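Local coordinates for protein kinase A regulatory subunit, putative (Trypanosoma cruzi, PDB 6FTF) that probably holds the kinase catalytic subunit inactive until nucleoside analogues such as 7-cyano-7-deazainosine, rather than cyclic AMP, occupy its two cyclic nucleotide-binding domains, at residues A[208-213]-A[252-257]. Sequence-based numbering, arbitrary orientation.
With 7CI (7-cyano-7-deazainosine), chain E.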
loop_
_atom_site.group_PDB
_atom_site.type_symbol
_atom_site.label_atom_id
_atom_site.label_comp_id
_atom_site.label_asym_id
_atom_site.label_seq_id
_atom_site.Cartn_x
_atom_site.Cartn_y
_atom_site.Cartn_z
ATOM N N GLY A 208 13.810 18.072 3.032
ATOM C CA GLY A 208 14.890 18.278 2.081
ATOM C C GLY A 208 14.414 18.565 0.672
ATOM O O GLY A 208 13.220 18.719 0.399
ATOM N N THR A 209 15.392 18.646 -0.230
ATOM C CA THR A 209 15.159 18.974 -1.630
ATOM C C THR A 209 15.895 17.995 -2.532
ATOM O O THR A 209 16.939 17.454 -2.173
ATOM C CB THR A 209 15.631 20.415 -1.888
ATOM O OG1 THR A 209 14.894 21.290 -1.017
ATOM C CG2 THR A 209 15.425 20.864 -3.311
ATOM N N VAL A 210 15.293 17.729 -3.690
ATOM C CA VAL A 210 15.837 16.829 -4.700
ATOM C C VAL A 210 15.840 17.524 -6.050
ATOM O O VAL A 210 15.093 18.472 -6.288
ATOM C CB VAL A 210 15.050 15.492 -4.808
ATOM C CG1 VAL A 210 14.985 14.805 -3.445
ATOM C CG2 VAL A 210 13.640 15.724 -5.377
ATOM N N GLU A 211 16.665 17.007 -6.958
ATOM C CA GLU A 211 16.681 17.444 -8.347
ATOM C C GLU A 211 16.395 16.259 -9.256
ATOM O O GLU A 211 16.827 15.140 -8.994
ATOM C CB GLU A 211 18.020 18.092 -8.739
ATOM C CG GLU A 211 19.244 17.195 -8.589
ATOM C CD GLU A 211 20.571 17.916 -8.839
ATOM O OE1 GLU A 211 21.638 17.244 -8.793
ATOM O OE2 GLU A 211 20.564 19.146 -9.072
ATOM N N VAL A 212 15.645 16.527 -10.312
ATOM C CA VAL A 212 15.273 15.537 -11.318
ATOM C C VAL A 212 16.153 15.788 -12.533
ATOM O O VAL A 212 16.212 16.920 -13.018
ATOM C CB VAL A 212 13.789 15.684 -11.683
ATOM C CG1 VAL A 212 13.388 14.694 -12.747
ATOM C CG2 VAL A 212 12.908 15.499 -10.462
ATOM N N ILE A 213 16.797 14.742 -13.040
ATOM C CA ILE A 213 17.795 14.872 -14.092
ATOM C C ILE A 213 17.420 13.938 -15.238
ATOM O O ILE A 213 17.475 12.708 -15.097
ATOM C CB ILE A 213 19.204 14.581 -13.560
ATOM C CG1 ILE A 213 19.522 15.537 -12.400
ATOM C CG2 ILE A 213 20.244 14.694 -14.659
ATOM C CD1 ILE A 213 20.801 15.207 -11.681
ATOM N N THR A 252 20.040 18.288 -0.716
ATOM C CA THR A 252 20.322 18.505 0.689
ATOM C C THR A 252 20.263 17.132 1.321
ATOM O O THR A 252 20.020 16.132 0.636
ATOM C CB THR A 252 19.226 19.371 1.326
ATOM O OG1 THR A 252 17.961 18.688 1.265
ATOM C CG2 THR A 252 19.085 20.694 0.599
ATOM N N HIS A 253 20.469 17.048 2.627
ATOM C CA HIS A 253 20.030 15.841 3.299
ATOM C C HIS A 253 18.532 15.702 3.068
ATOM O O HIS A 253 17.796 16.692 3.086
ATOM C CB HIS A 253 20.324 15.895 4.795
ATOM C CG HIS A 253 20.078 14.588 5.480
ATOM N ND1 HIS A 253 20.960 13.529 5.402
ATOM C CD2 HIS A 253 19.025 14.147 6.204
ATOM C CE1 HIS A 253 20.468 12.501 6.070
ATOM N NE2 HIS A 253 19.297 12.852 6.572
ATOM N N VAL A 254 18.092 14.478 2.795
ATOM C CA VAL A 254 16.698 14.204 2.479
ATOM C C VAL A 254 16.203 13.053 3.337
ATOM O O VAL A 254 16.901 12.054 3.530
ATOM C CB VAL A 254 16.518 13.873 0.986
ATOM C CG1 VAL A 254 15.129 13.284 0.699
ATOM C CG2 VAL A 254 16.768 15.096 0.138
ATOM N N ILE A 255 14.994 13.195 3.859
ATOM C CA ILE A 255 14.297 12.103 4.523
ATOM C C ILE A 255 13.051 11.817 3.708
ATOM O O ILE A 255 12.307 12.748 3.387
ATOM C CB ILE A 255 13.923 12.465 5.971
ATOM C CG1 ILE A 255 15.174 12.825 6.775
ATOM C CG2 ILE A 255 13.170 11.313 6.634
ATOM C CD1 ILE A 255 14.909 13.289 8.200
ATOM N N THR A 256 12.827 10.555 3.386
ATOM C CA THR A 256 11.660 10.140 2.620
ATOM C C THR A 256 10.853 9.096 3.377
ATOM O O THR A 256 11.380 8.337 4.196
ATOM C CB THR A 256 12.025 9.514 1.252
ATOM O OG1 THR A 256 12.712 8.271 1.433
ATOM C CG2 THR A 256 12.878 10.442 0.411
ATOM N N ALA A 257 9.561 9.067 3.054
ATOM C CA ALA A 257 8.711 7.911 3.282
ATOM C C ALA A 257 8.588 7.194 1.949
ATOM O O ALA A 257 8.397 7.837 0.917
ATOM C CB ALA A 257 7.326 8.315 3.788
HETATM C C1 7CI E . 10.344 12.174 -11.756
HETATM N N1 7CI E . 10.290 12.782 -13.140
HETATM O O1 7CI E . 11.406 11.249 -11.689
HETATM C C2 7CI E . 9.891 14.018 -13.390
HETATM N N2 7CI E . 9.502 14.986 -12.527
HETATM O O2 7CI E . 8.826 11.459 -10.087
HETATM C C3 7CI E . 9.226 16.206 -13.029
HETATM N N3 7CI E . 9.248 16.439 -14.413
HETATM O O3 7CI E . 8.586 9.077 -11.251
HETATM C C4 7CI E . 9.600 15.461 -15.303
HETATM N N4 7CI E . 10.808 12.317 -17.833
HETATM C C5 7CI E . 9.973 14.195 -14.805
HETATM O O5 7CI E . 9.548 15.753 -16.532
HETATM C C6 7CI E . 10.446 12.940 -15.380
HETATM C C7 7CI E . 10.628 12.121 -14.275
HETATM C C8 7CI E . 10.644 12.608 -16.719
HETATM C C9 7CI E . 9.108 11.407 -11.436
HETATM C C10 7CI E . 9.437 10.079 -11.885
HETATM C C11 7CI E . 10.898 9.953 -11.400
HETATM C C12 7CI E . 11.749 8.870 -12.178
HETATM O O4 7CI E . 11.555 9.002 -13.543
#
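Thr252 and Thr209 supply the polar link between the two segments: Thr209 N donates to Thr252 OG1 at 3.0 Å, with 155° at the hydrogen. Thr252 OG1 sits between its own backbone N and carbonyl carbon (chi1 63°), and it donates a hydrogen bond to His253 O at 2.7 Å, approaching from above that carbonyl's plane. One hydroxyl thus accepts from one segment and donates within the other.

Close backbone approach is possible because residue 208 is glycine: with no side chain in the way, Gly208 CA makes a C-H...O contact with His253 O at 3.5 Å.

Val254 CG2, anti to the carbonyl carbon, makes a methyl-to-carbonyl contact with Thr209 O at 3.3 Å. The apolar part is the packing of Val254 CG2 on Val210 CG1 at 4.0 Å, the two valine side chains crossing at about a right angle.

The contact joins strands 209-215 and 254-260, which belong to the two four-stranded sheets of the second cyclic nucleotide-binding domain. Further along strand 209-215, Val212 CG1 packs 3.6 Å from C2 of 7-cyano-7-deazainosine. A shared threonine hydroxyl and a glycine, together with backbone bonding of Thr209 to Thr251, therefore probably help set the corner from which a ligand-lining strand departs.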